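PDB 4FB5: probable oxidoreductase protein from Rhizobium etli, which probably acts as a nucleotide-dependent oxidoreductase of the GFO/IDH/MocA family, with an NAD-binding Rossmann domain, although its substrate is not established. Local coordinates for residues C39-W44 with F77-A82; R164-D169 with N301-Y306; G170-V175 with G291-D296. One frame throughout, in Å; residues are numbered along the deposited sequence.

Contact 1: residues C39-W44 with F77-A82; sequences CHALAW and FGFEKA
Ala41 meets Phe77 and Phe79 with a single methyl group, and the whole meeting buries 117 Å² between helical residues 39-44 and residues 77-82. The close part is at Phe77: Ala41 CB lies 3.7 Å from Phe77 CD1, and also 3.9 Å from Phe77 CB, so the methyl sits against the root of the side chain and one ortho carbon, approaching the ring obliquely. Phe77 CG is anti to its own carbonyl carbon (chi1 -56°), which places CB and CD1 where Ala41 CB can meet both. Phe79 is held less closely, its CE2 4.4 Å from Ala41 CB, with the methyl at the ring edge, near the ring plane. The backbones approach to 6.3 Å between Ala41 CA and Phe77 CA, a separation that a residue as small as alanine allows.

These elements belong to the Rossmann fold. Helix 35-44 follows strand 27-31 and a GxGxxG-like turn that probably serves the nucleotide; Phe77 also touches Thr33, which lies within that turn. Helix 70-77 ends at Gly78 (phi 87°) in a Schellman motif, and the chain goes on to strand 81-83, outermost in the parallel sheet of this chain. Phe79 packs on Leu59 and Leu62 of neighbouring strand 58-63.

Past Phe79 the chain, already out of the helix, carries the charged Glu80 and Lys81: exposed Glu80 forms a salt bridge with Arg58, and Lys81 one with Glu94. Near the close side, Phe77 and Leu42 also pack on Thr49 of the second subunit.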
ATOM      1  N   CYS A  39      25.830  12.347  12.289  1.00 47.20           N
ATOM      2  CA  CYS A  39      24.912  11.453  12.903  1.00 47.20           C
ATOM      3  C   CYS A  39      25.434  10.867  14.236  1.00 45.39           C
ATOM      4  O   CYS A  39      24.702  10.868  15.226  1.00 44.85           O
ATOM      5  CB  CYS A  39      24.563  10.373  11.891  1.00 48.00           C
ATOM      6  SG  CYS A  39      23.121   9.417  12.341  1.00 55.61           S
ATOM      7  N   HIS A  40      26.676  10.392  14.298  1.00 44.11           N
ATOM      8  CA  HIS A  40      27.249  10.100  15.627  1.00 43.33           C
ATOM      9  C   HIS A  40      27.064  11.332  16.495  1.00 42.88           C
ATOM     10  O   HIS A  40      26.545  11.249  17.587  1.00 43.19           O
ATOM     11  CB  HIS A  40      28.747   9.810  15.589  1.00 43.50           C
ATOM     12  CG  HIS A  40      29.109   8.445  15.086  1.00 43.95           C
ATOM     13  ND1 HIS A  40      30.003   7.627  15.742  1.00 43.00           N
ATOM     14  CD2 HIS A  40      28.711   7.757  13.989  1.00 45.03           C
ATOM     15  CE1 HIS A  40      30.124   6.489  15.087  1.00 42.48           C
ATOM     16  NE2 HIS A  40      29.363   6.545  14.011  1.00 44.72           N
ATOM     17  N   ALA A  41      27.461  12.502  16.008  1.00 42.45           N
ATOM     18  CA  ALA A  41      27.449  13.655  16.897  1.00 42.68           C
ATOM     19  C   ALA A  41      26.051  13.908  17.487  1.00 42.80           C
ATOM     20  O   ALA A  41      25.905  14.212  18.662  1.00 42.99           O
ATOM     21  CB  ALA A  41      28.013  14.901  16.187  1.00 42.37           C
ATOM     22  N   LEU A  42      25.026  13.752  16.660  1.00 42.63           N
ATOM     23  CA  LEU A  42      23.687  13.979  17.090  1.00 42.36           C
ATOM     24  C   LEU A  42      23.293  12.904  18.079  1.00 42.55           C
ATOM     25  O   LEU A  42      22.529  13.146  19.028  1.00 42.31           O
ATOM     26  CB  LEU A  42      22.766  13.918  15.893  1.00 42.61           C
ATOM     27  CG  LEU A  42      22.659  15.163  15.017  1.00 41.69           C
ATOM     28  CD1 LEU A  42      21.745  14.840  13.837  1.00 40.18           C
ATOM     29  CD2 LEU A  42      22.150  16.335  15.797  1.00 38.52           C
ATOM     30  N   ALA A  43      23.809  11.713  17.847  1.00 42.34           N
ATOM     31  CA  ALA A  43      23.516  10.619  18.732  1.00 43.22           C
ATOM     32  C   ALA A  43      24.108  10.888  20.126  1.00 44.06           C
ATOM     33  O   ALA A  43      23.368  10.875  21.144  1.00 43.77           O
ATOM     34  CB  ALA A  43      24.015   9.274  18.138  1.00 42.62           C
ATOM     35  N   TRP A  44      25.416  11.158  20.170  1.00 44.77           N
ATOM     36  CA  TRP A  44      26.104  11.412  21.458  1.00 45.81           C
ATOM     37  C   TRP A  44      25.426  12.578  22.198  1.00 46.59           C
ATOM     38  O   TRP A  44      25.218  12.530  23.425  1.00 47.31           O
ATOM     39  CB  TRP A  44      27.612  11.679  21.277  1.00 45.05           C
ATOM     40  CG  TRP A  44      28.474  10.489  20.944  1.00 43.09           C
ATOM     41  CD1 TRP A  44      29.214  10.283  19.792  1.00 43.50           C
ATOM     42  CD2 TRP A  44      28.693   9.337  21.765  1.00 41.83           C
ATOM     43  NE1 TRP A  44      29.883   9.069  19.861  1.00 42.67           N
ATOM     44  CE2 TRP A  44      29.585   8.481  21.070  1.00 41.41           C
ATOM     45  CE3 TRP A  44      28.225   8.944  23.025  1.00 41.11           C
ATOM     46  CZ2 TRP A  44      30.010   7.267  21.604  1.00 40.72           C
ATOM     47  CZ3 TRP A  44      28.661   7.737  23.558  1.00 40.18           C
ATOM     48  CH2 TRP A  44      29.541   6.914  22.852  1.00 38.95           C
ATOM     49  N   PHE A  77      28.722  21.085  15.992  1.00 63.83           N
ATOM     50  CA  PHE A  77      28.360  19.872  16.737  1.00 63.29           C
ATOM     51  C   PHE A  77      28.483  19.996  18.255  1.00 63.91           C
ATOM     52  O   PHE A  77      27.944  19.165  18.989  1.00 64.05           O
ATOM     53  CB  PHE A  77      29.146  18.651  16.249  1.00 62.45           C
ATOM     54  CG  PHE A  77      29.004  18.367  14.770  1.00 59.61           C
ATOM     55  CD1 PHE A  77      29.823  17.410  14.169  1.00 55.74           C
ATOM     56  CD2 PHE A  77      28.066  19.057  13.980  1.00 57.65           C
ATOM     57  CE1 PHE A  77      29.717  17.122  12.809  1.00 57.62           C
ATOM     58  CE2 PHE A  77      27.939  18.792  12.611  1.00 57.60           C
ATOM     59  CZ  PHE A  77      28.766  17.815  12.012  1.00 57.63           C
ATOM     60  N   GLY A  78      29.186  21.021  18.729  1.00 64.21           N
ATOM     61  CA  GLY A  78      29.302  21.246  20.173  1.00 65.25           C
ATOM     62  C   GLY A  78      30.435  20.511  20.877  1.00 65.34           C
ATOM     63  O   GLY A  78      30.242  19.979  21.972  1.00 65.42           O
ATOM     64  N   PHE A  79      31.599  20.493  20.232  1.00 65.76           N
ATOM     65  CA  PHE A  79      32.844  19.926  20.759  1.00 66.91           C
ATOM     66  C   PHE A  79      33.821  21.000  21.212  1.00 67.35           C
ATOM     67  O   PHE A  79      33.994  22.022  20.539  1.00 66.87           O
ATOM     68  CB  PHE A  79      33.550  19.127  19.673  1.00 67.11           C
ATOM     69  CG  PHE A  79      33.009  17.767  19.490  1.00 68.15           C
ATOM     70  CD1 PHE A  79      33.724  16.670  19.926  1.00 69.27           C
ATOM     71  CD2 PHE A  79      31.770  17.573  18.893  1.00 69.79           C
ATOM     72  CE1 PHE A  79      33.218  15.392  19.769  1.00 69.82           C
ATOM     73  CE2 PHE A  79      31.254  16.299  18.730  1.00 69.78           C
ATOM     74  CZ  PHE A  79      31.979  15.208  19.166  1.00 69.82           C
ATOM     75  N   GLU A  80      34.495  20.723  22.323  1.00 68.26           N
ATOM     76  CA  GLU A  80      35.391  21.676  22.976  1.00 69.35           C
ATOM     77  C   GLU A  80      36.655  21.941  22.153  1.00 69.69           C
ATOM     78  O   GLU A  80      36.966  23.090  21.837  1.00 69.58           O
ATOM     79  CB  GLU A  80      35.698  21.212  24.411  1.00 69.54           C
ATOM     80  CG  GLU A  80      34.455  21.289  25.347  1.00 71.76           C
ATOM     81  CD  GLU A  80      34.490  20.344  26.574  1.00 75.17           C
ATOM     82  OE1 GLU A  80      35.585  20.095  27.133  1.00 76.97           O
ATOM     83  OE2 GLU A  80      33.405  19.870  27.006  1.00 75.76           O
ATOM     84  N   LYS A  81      37.337  20.878  21.753  1.00 70.29           N
ATOM     85  CA  LYS A  81      38.568  20.998  20.995  1.00 71.31           C
ATOM     86  C   LYS A  81      38.383  20.519  19.559  1.00 71.89           C
ATOM     87  O   LYS A  81      37.623  19.588  19.321  1.00 71.93           O
ATOM     88  CB  LYS A  81      39.673  20.163  21.658  1.00 71.44           C
ATOM     89  CG  LYS A  81      39.959  20.536  23.105  1.00 72.01           C
ATOM     90  CD  LYS A  81      40.539  19.367  23.877  1.00 71.83           C
ATOM     91  CE  LYS A  81      40.160  19.481  25.352  1.00 70.95           C
ATOM     92  NZ  LYS A  81      40.772  18.353  26.097  1.00 70.05           N
ATOM     93  N   ALA A  82      39.092  21.164  18.625  1.00 72.54           N
ATOM     94  CA  ALA A  82      39.296  20.689  17.243  1.00 72.79           C
ATOM     95  C   ALA A  82      40.800  20.314  17.005  1.00 73.57           C
ATOM     96  O   ALA A  82      41.630  20.507  17.913  1.00 73.92           O
ATOM     97  CB  ALA A  82      38.849  21.752  16.272  1.00 72.23           C
TER

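Contact 2: residues R164-D169 with N301-Y306; sequences RKLVGD and NEFELY
Leu166 of helix 158-168 faces Phe303 and Leu305 of strand 302-307 across a backbone gap of 9.5 Å, measured between Leu166 CA and Leu305 CA, the nearest pair of CA atoms. This is helix-on-sheet packing in the C-terminal domain of the GFO/IDH/MocA fold, whose large mixed sheet contains the strand. Phe303 and Leu305, two positions apart on the strand, both point at the helix. Leu166 spans the gap with one branch: its CD1 continues the chain away from the helix, anti to CA (chi2 177°), and touches both partners with the same methyl. Phe303 approaches from the opposite direction with CG between the backbone N and the carbonyl carbon (chi1 71°), and it receives the methyl at the ring edge, near the ring plane. The ring also lies against Val159, His162 and Ile163 of the same helix. Glu314 of the fourth subunit packs on both Leu166 and Leu305, so this end of the contact adjoins a subunit interface. On the helix's exposed side, Lys165 NZ and Asp169 OD2 form a 3.6 Å salt bridge. At the centre, Leu166 CD1 is 3.7 Å from Phe303 CE1 and 4.1 Å from Leu305 CD2.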
ATOM      1  N   ARG A 164      12.503  -9.973  16.053  1.00 33.97           N
ATOM      2  CA  ARG A 164      13.330 -10.992  16.706  1.00 35.72           C
ATOM      3  C   ARG A 164      12.568 -11.692  17.795  1.00 36.59           C
ATOM      4  O   ARG A 164      12.566 -12.911  17.830  1.00 36.27           O
ATOM      5  CB  ARG A 164      14.534 -10.369  17.337  1.00 36.37           C
ATOM      6  CG  ARG A 164      15.664 -11.288  17.431  1.00 38.30           C
ATOM      7  CD  ARG A 164      16.815 -10.543  17.993  1.00 42.15           C
ATOM      8  NE  ARG A 164      17.028 -10.873  19.390  1.00 46.15           N
ATOM      9  CZ  ARG A 164      17.986 -11.692  19.806  1.00 47.27           C
ATOM     10  NH1 ARG A 164      18.807 -12.270  18.938  1.00 48.77           N
ATOM     11  NH2 ARG A 164      18.115 -11.934  21.086  1.00 47.66           N
ATOM     12  N   LYS A 165      11.906 -10.913  18.652  1.00 37.41           N
ATOM     13  CA  LYS A 165      11.081 -11.457  19.706  1.00 39.40           C
ATOM     14  C   LYS A 165       9.959 -12.384  19.190  1.00 39.74           C
ATOM     15  O   LYS A 165       9.880 -13.551  19.623  1.00 40.24           O
ATOM     16  CB  LYS A 165      10.519 -10.344  20.596  1.00 40.54           C
ATOM     17  CG  LYS A 165       9.700 -10.799  21.850  1.00 43.68           C
ATOM     18  CD  LYS A 165       9.310  -9.576  22.739  1.00 48.70           C
ATOM     19  CE  LYS A 165       8.042  -9.819  23.580  1.00 54.21           C
ATOM     20  NZ  LYS A 165       8.147 -11.047  24.484  1.00 58.08           N
ATOM     21  N   LEU A 166       9.106 -11.911  18.287  1.00 38.61           N
ATOM     22  CA  LEU A 166       8.117 -12.832  17.719  1.00 38.63           C
ATOM     23  C   LEU A 166       8.744 -14.133  17.173  1.00 38.91           C
ATOM     24  O   LEU A 166       8.266 -15.236  17.457  1.00 39.18           O
ATOM     25  CB  LEU A 166       7.309 -12.181  16.613  1.00 37.97           C
ATOM     26  CG  LEU A 166       6.623 -10.863  16.907  1.00 36.14           C
ATOM     27  CD1 LEU A 166       5.946 -10.353  15.643  1.00 35.24           C
ATOM     28  CD2 LEU A 166       5.641 -11.095  17.970  1.00 37.58           C
ATOM     29  N   VAL A 167       9.812 -14.009  16.396  1.00 38.90           N
ATOM     30  CA  VAL A 167      10.459 -15.196  15.855  1.00 39.30           C
ATOM     31  C   VAL A 167      10.965 -16.121  16.983  1.00 41.17           C
ATOM     32  O   VAL A 167      10.678 -17.346  16.964  1.00 41.72           O
ATOM     33  CB  VAL A 167      11.617 -14.864  14.908  1.00 38.49           C
ATOM     34  CG1 VAL A 167      12.255 -16.115  14.458  1.00 35.89           C
ATOM     35  CG2 VAL A 167      11.102 -14.144  13.737  1.00 37.48           C
ATOM     36  N   GLY A 168      11.688 -15.540  17.956  1.00 40.81           N
ATOM     37  CA  GLY A 168      12.237 -16.296  19.060  1.00 40.87           C
ATOM     38  C   GLY A 168      11.156 -17.089  19.771  1.00 41.73           C
ATOM     39  O   GLY A 168      11.374 -18.236  20.168  1.00 42.45           O
ATOM     40  N   ASP A 169       9.978 -16.492  19.909  1.00 41.08           N
ATOM     41  CA  ASP A 169       8.933 -17.049  20.715  1.00 40.99           C
ATOM     42  C   ASP A 169       8.088 -18.038  19.933  1.00 39.98           C
ATOM     43  O   ASP A 169       6.919 -18.305  20.263  1.00 39.11           O
ATOM     44  CB  ASP A 169       8.051 -15.930  21.260  1.00 42.65           C
ATOM     45  CG  ASP A 169       8.750 -15.081  22.314  1.00 47.54           C
ATOM     46  OD1 ASP A 169      10.013 -15.180  22.428  1.00 52.23           O
ATOM     47  OD2 ASP A 169       8.029 -14.300  23.009  1.00 52.27           O
ATOM     48  N   ASN A 301       8.559   2.192  10.144  1.00 29.66           N
ATOM     49  CA  ASN A 301       7.790   2.171  11.369  1.00 29.33           C
ATOM     50  C   ASN A 301       6.643   1.173  11.364  1.00 27.68           C
ATOM     51  O   ASN A 301       5.734   1.317  12.096  1.00 27.26           O
ATOM     52  CB  ASN A 301       7.381   3.591  11.772  1.00 28.38           C
ATOM     53  CG  ASN A 301       8.595   4.420  12.205  1.00 30.93           C
ATOM     54  OD1 ASN A 301       9.043   5.290  11.483  1.00 30.26           O
ATOM     55  ND2 ASN A 301       9.168   4.094  13.368  1.00 30.95           N
ATOM     56  N   GLU A 302       6.721   0.155  10.532  1.00 26.98           N
ATOM     57  CA  GLU A 302       5.677  -0.856  10.478  1.00 27.25           C
ATOM     58  C   GLU A 302       6.258  -2.189  10.055  1.00 26.15           C
ATOM     59  O   GLU A 302       7.412  -2.269   9.633  1.00 26.53           O
ATOM     60  CB  GLU A 302       4.506  -0.442   9.568  1.00 26.54           C
ATOM     61  CG  GLU A 302       4.952   0.078   8.236  1.00 31.02           C
ATOM     62  CD  GLU A 302       3.804   0.501   7.327  1.00 35.95           C
ATOM     63  OE1 GLU A 302       3.468  -0.291   6.405  1.00 36.10           O
ATOM     64  OE2 GLU A 302       3.260   1.638   7.518  1.00 39.21           O
ATOM     65  N   PHE A 303       5.479  -3.241  10.258  1.00 25.74           N
ATOM     66  CA  PHE A 303       5.736  -4.523   9.657  1.00 25.38           C
ATOM     67  C   PHE A 303       4.454  -5.270   9.591  1.00 25.65           C
ATOM     68  O   PHE A 303       3.485  -4.872  10.162  1.00 24.61           O
ATOM     69  CB  PHE A 303       6.794  -5.303  10.381  1.00 24.44           C
ATOM     70  CG  PHE A 303       6.360  -5.805  11.688  1.00 25.56           C
ATOM     71  CD1 PHE A 303       6.074  -7.177  11.859  1.00 25.77           C
ATOM     72  CD2 PHE A 303       6.256  -4.933  12.771  1.00 25.29           C
ATOM     73  CE1 PHE A 303       5.653  -7.667  13.083  1.00 27.06           C
ATOM     74  CE2 PHE A 303       5.850  -5.402  13.999  1.00 27.81           C
ATOM     75  CZ  PHE A 303       5.549  -6.784  14.166  1.00 29.17           C
ATOM     76  N   GLU A 304       4.466  -6.339   8.828  1.00 27.47           N
ATOM     77  CA  GLU A 304       3.276  -7.081   8.540  1.00 29.41           C
ATOM     78  C   GLU A 304       3.506  -8.495   9.021  1.00 28.89           C
ATOM     79  O   GLU A 304       4.540  -9.069   8.705  1.00 29.68           O
ATOM     80  CB  GLU A 304       3.003  -7.095   7.036  1.00 29.53           C
ATOM     81  CG  GLU A 304       2.710  -5.783   6.418  1.00 34.57           C
ATOM     82  CD  GLU A 304       2.219  -5.944   4.979  1.00 44.99           C
ATOM     83  OE1 GLU A 304       1.122  -6.505   4.762  1.00 47.38           O
ATOM     84  OE2 GLU A 304       2.932  -5.508   4.038  1.00 51.00           O
ATOM     85  N   LEU A 305       2.551  -9.037   9.773  1.00 28.28           N
ATOM     86  CA  LEU A 305       2.665 -10.350  10.408  1.00 27.95           C
ATOM     87  C   LEU A 305       1.476 -11.232  10.094  1.00 27.62           C
ATOM     88  O   LEU A 305       0.342 -10.833  10.319  1.00 27.35           O
ATOM     89  CB  LEU A 305       2.760 -10.185  11.938  1.00 27.57           C
ATOM     90  CG  LEU A 305       2.534 -11.456  12.773  1.00 27.40           C
ATOM     91  CD1 LEU A 305       3.734 -12.302  12.716  1.00 26.61           C
ATOM     92  CD2 LEU A 305       2.235 -11.158  14.220  1.00 25.92           C
ATOM     93  N   TYR A 306       1.736 -12.426   9.572  1.00 27.95           N
ATOM     94  CA  TYR A 306       0.656 -13.371   9.223  1.00 28.51           C
ATOM     95  C   TYR A 306       0.672 -14.594  10.100  1.00 30.26           C
ATOM     96  O   TYR A 306       1.699 -15.282  10.164  1.00 29.43           O
ATOM     97  CB  TYR A 306       0.790 -13.880   7.801  1.00 27.19           C
ATOM     98  CG  TYR A 306      -0.330 -14.805   7.409  1.00 25.52           C
ATOM     99  CD1 TYR A 306      -1.364 -14.350   6.601  1.00 23.53           C
ATOM    100  CD2 TYR A 306      -0.393 -16.129   7.895  1.00 24.00           C
ATOM    101  CE1 TYR A 306      -2.402 -15.174   6.218  1.00 22.00           C
ATOM    102  CE2 TYR A 306      -1.407 -16.983   7.528  1.00 23.74           C
ATOM    103  CZ  TYR A 306      -2.416 -16.502   6.680  1.00 24.51           C
ATOM    104  OH  TYR A 306      -3.431 -17.318   6.300  1.00 19.77           O
TER

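Contact 3: residues G170-V175 with G291-D296; sequences GVIGRV and GSILYD
The turn that ends helix 158-168 docks on a beta hairpin of the C-terminal domain sheet, with Ile172 set against Gly291, Ser292 and Ile293. Gly170 closes the helix as the C-prime residue of a Schellman motif, and a type I turn follows from Gly170 to Gly173, supported by the 3.1 Å bond from Gly173 N to Gly170 O. The turn brings Ile172 CA to 4.3 Å from Gly291 CA, at the point where the hairpin of strands 281-288 and 291-296 starts its second arm. Backbone hydrogen bonds of Ile172 with Lys290 and of Arg174 with Ser289 extend the attachment around the hairpin turn.

Ile172 lies on the strand's backbone as much as on its side chains. Its CB is 3.5 Å from Gly291 C, and its CG2 reaches Ser292 N at 3.5 Å. The backbone of Gly291 (phi 160°, psi -168°) would press a CB against the preceding carbonyl O, which accounts for glycine at this position. Ile172 also touches Ile286 and Leu305, so it touches three adjacent strands of the sheet. With an alanine in place of Ile172, a gap would probably open over the backbone of Gly291 and Ser292, and Ile293 CD1 would be left without its mate. The CB of Ser292 points away from the turn, and its OG is hydrogen-bonded to Trp276 O of the third subunit. With chi1 at 58°, Ile172 sends CG2 to the backbone of Ser292 while CG1 carries CD1 out to Ile293, the side chains crossing at about a right angle with Ile172 CD1 3.9 Å from Ile293 CD1.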
ATOM      1  N   GLY A 170       8.674 -18.582  18.879  1.00 39.04           N
ATOM      2  CA  GLY A 170       7.908 -19.453  17.993  1.00 37.54           C
ATOM      3  C   GLY A 170       6.604 -18.893  17.436  1.00 36.11           C
ATOM      4  O   GLY A 170       5.754 -19.667  17.052  1.00 36.95           O
ATOM      5  N   VAL A 171       6.437 -17.578  17.328  1.00 34.55           N
ATOM      6  CA  VAL A 171       5.156 -17.067  16.831  1.00 33.16           C
ATOM      7  C   VAL A 171       4.855 -17.492  15.391  1.00 32.78           C
ATOM      8  O   VAL A 171       3.710 -17.755  15.079  1.00 31.99           O
ATOM      9  CB  VAL A 171       4.996 -15.522  16.965  1.00 33.75           C
ATOM     10  CG1 VAL A 171       3.690 -15.055  16.278  1.00 30.59           C
ATOM     11  CG2 VAL A 171       5.029 -15.100  18.462  1.00 32.26           C
ATOM     12  N   ILE A 172       5.860 -17.559  14.520  1.00 31.86           N
ATOM     13  CA  ILE A 172       5.610 -18.110  13.186  1.00 32.22           C
ATOM     14  C   ILE A 172       6.123 -19.561  12.956  1.00 33.11           C
ATOM     15  O   ILE A 172       6.149 -20.084  11.801  1.00 32.19           O
ATOM     16  CB  ILE A 172       6.060 -17.140  12.067  1.00 32.06           C
ATOM     17  CG1 ILE A 172       7.539 -16.815  12.200  1.00 31.40           C
ATOM     18  CG2 ILE A 172       5.238 -15.831  12.131  1.00 32.21           C
ATOM     19  CD1 ILE A 172       8.126 -16.186  10.981  1.00 29.22           C
ATOM     20  N   GLY A 173       6.468 -20.246  14.056  1.00 33.84           N
ATOM     21  CA  GLY A 173       6.903 -21.645  13.946  1.00 34.46           C
ATOM     22  C   GLY A 173       8.379 -21.669  13.592  1.00 35.38           C
ATOM     23  O   GLY A 173       9.143 -20.755  13.963  1.00 34.74           O
ATOM     24  N   ARG A 174       8.790 -22.717  12.890  1.00 36.35           N
ATOM     25  CA  ARG A 174      10.200 -22.872  12.503  1.00 38.39           C
ATOM     26  C   ARG A 174      10.336 -22.191  11.145  1.00 37.48           C
ATOM     27  O   ARG A 174       9.564 -22.500  10.220  1.00 37.49           O
ATOM     28  CB  ARG A 174      10.614 -24.367  12.415  1.00 38.77           C
ATOM     29  CG  ARG A 174      11.992 -24.661  11.707  1.00 46.44           C
ATOM     30  CD  ARG A 174      12.562 -26.129  11.891  1.00 58.19           C
ATOM     31  NE  ARG A 174      12.090 -26.721  13.154  1.00 69.54           N
ATOM     32  CZ  ARG A 174      12.765 -26.741  14.317  1.00 74.63           C
ATOM     33  NH1 ARG A 174      14.002 -26.237  14.399  1.00 76.28           N
ATOM     34  NH2 ARG A 174      12.207 -27.293  15.405  1.00 74.94           N
ATOM     35  N   VAL A 175      11.284 -21.255  11.058  1.00 36.58           N
ATOM     36  CA  VAL A 175      11.586 -20.506   9.851  1.00 35.79           C
ATOM     37  C   VAL A 175      12.208 -21.458   8.848  1.00 36.51           C
ATOM     38  O   VAL A 175      13.140 -22.118   9.210  1.00 36.88           O
ATOM     39  CB  VAL A 175      12.513 -19.335  10.192  1.00 35.43           C
ATOM     40  CG1 VAL A 175      13.004 -18.640   8.952  1.00 34.43           C
ATOM     41  CG2 VAL A 175      11.761 -18.338  11.113  1.00 33.31           C
ATOM     42  N   GLY A 291       3.473 -19.200  10.107  1.00 32.38           N
ATOM     43  CA  GLY A 291       3.197 -17.875   9.663  1.00 30.00           C
ATOM     44  C   GLY A 291       4.336 -17.146   9.014  1.00 28.73           C
ATOM     45  O   GLY A 291       5.341 -17.746   8.672  1.00 28.41           O
ATOM     46  N   SER A 292       4.160 -15.836   8.817  1.00 27.34           N
ATOM     47  CA  SER A 292       5.118 -15.039   8.030  1.00 25.79           C
ATOM     48  C   SER A 292       5.293 -13.616   8.539  1.00 24.44           C
ATOM     49  O   SER A 292       4.406 -13.046   9.188  1.00 23.76           O
ATOM     50  CB  SER A 292       4.647 -14.983   6.576  1.00 25.82           C
ATOM     51  OG  SER A 292       4.218 -16.251   6.129  1.00 27.69           O
ATOM     52  N   ILE A 293       6.429 -13.032   8.204  1.00 23.97           N
ATOM     53  CA  ILE A 293       6.674 -11.609   8.471  1.00 24.15           C
ATOM     54  C   ILE A 293       7.235 -10.862   7.246  1.00 23.85           C
ATOM     55  O   ILE A 293       8.133 -11.377   6.565  1.00 24.06           O
ATOM     56  CB  ILE A 293       7.619 -11.477   9.645  1.00 23.37           C
ATOM     57  CG1 ILE A 293       6.860 -11.775  10.924  1.00 25.03           C
ATOM     58  CG2 ILE A 293       8.222 -10.106   9.693  1.00 24.39           C
ATOM     59  CD1 ILE A 293       7.671 -12.475  12.024  1.00 25.03           C
ATOM     60  N   LEU A 294       6.700  -9.668   6.998  1.00 22.75           N
ATOM     61  CA  LEU A 294       7.177  -8.732   5.992  1.00 21.51           C
ATOM     62  C   LEU A 294       7.605  -7.437   6.656  1.00 22.60           C
ATOM     63  O   LEU A 294       6.932  -6.966   7.591  1.00 22.49           O
ATOM     64  CB  LEU A 294       6.083  -8.433   4.983  1.00 19.66           C
ATOM     65  CG  LEU A 294       5.365  -9.670   4.413  1.00 21.14           C
ATOM     66  CD1 LEU A 294       4.305  -9.292   3.407  1.00 14.47           C
ATOM     67  CD2 LEU A 294       6.310 -10.810   3.823  1.00 16.02           C
ATOM     68  N   TYR A 295       8.735  -6.867   6.188  1.00 23.56           N
ATOM     69  CA  TYR A 295       9.230  -5.600   6.668  1.00 23.57           C
ATOM     70  C   TYR A 295       9.892  -4.865   5.529  1.00 24.85           C
ATOM     71  O   TYR A 295      10.448  -5.487   4.681  1.00 25.76           O
ATOM     72  CB  TYR A 295      10.222  -5.820   7.799  1.00 23.81           C
ATOM     73  CG  TYR A 295      10.973  -4.571   8.155  1.00 22.49           C
ATOM     74  CD1 TYR A 295      10.398  -3.577   8.936  1.00 23.88           C
ATOM     75  CD2 TYR A 295      12.213  -4.340   7.617  1.00 21.22           C
ATOM     76  CE1 TYR A 295      11.095  -2.372   9.212  1.00 24.67           C
ATOM     77  CE2 TYR A 295      12.877  -3.153   7.844  1.00 22.90           C
ATOM     78  CZ  TYR A 295      12.333  -2.214   8.649  1.00 23.62           C
ATOM     79  OH  TYR A 295      13.093  -1.176   8.914  1.00 28.28           O
ATOM     80  N   ASP A 296       9.828  -3.542   5.527  1.00 26.21           N
ATOM     81  CA  ASP A 296      10.391  -2.717   4.480  1.00 28.17           C
ATOM     82  C   ASP A 296      10.864  -1.381   5.077  1.00 28.68           C
ATOM     83  O   ASP A 296      10.009  -0.543   5.417  1.00 29.69           O
ATOM     84  CB  ASP A 296       9.349  -2.404   3.425  1.00 28.85           C
ATOM     85  CG  ASP A 296       9.980  -1.851   2.112  1.00 33.56           C
ATOM     86  OD1 ASP A 296       9.589  -2.351   1.019  1.00 34.97           O
ATOM     87  OD2 ASP A 296      10.858  -0.926   2.162  1.00 36.86           O
TER

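From the N terminus, contact 1 closes first, bringing the end of helix 70-77 back to helix 35-44 across 32 residues, all within the Rossmann domain. Contact 2 then opens on helix 158-168, and contact 3 opens directly after it at 170-175. The chain builds most of the mixed sheet before 291-296 closes contact 3, and 301-306 closes contact 2 around it, so contact 3 is nested in the loop of contact 2. Their centres are 6 Å apart, and neighbouring strands join them, with Tyr306 N 2.8 Å from Ser292 O. Contact 1 stands apart in series, its centre 35 Å from that of contact 2.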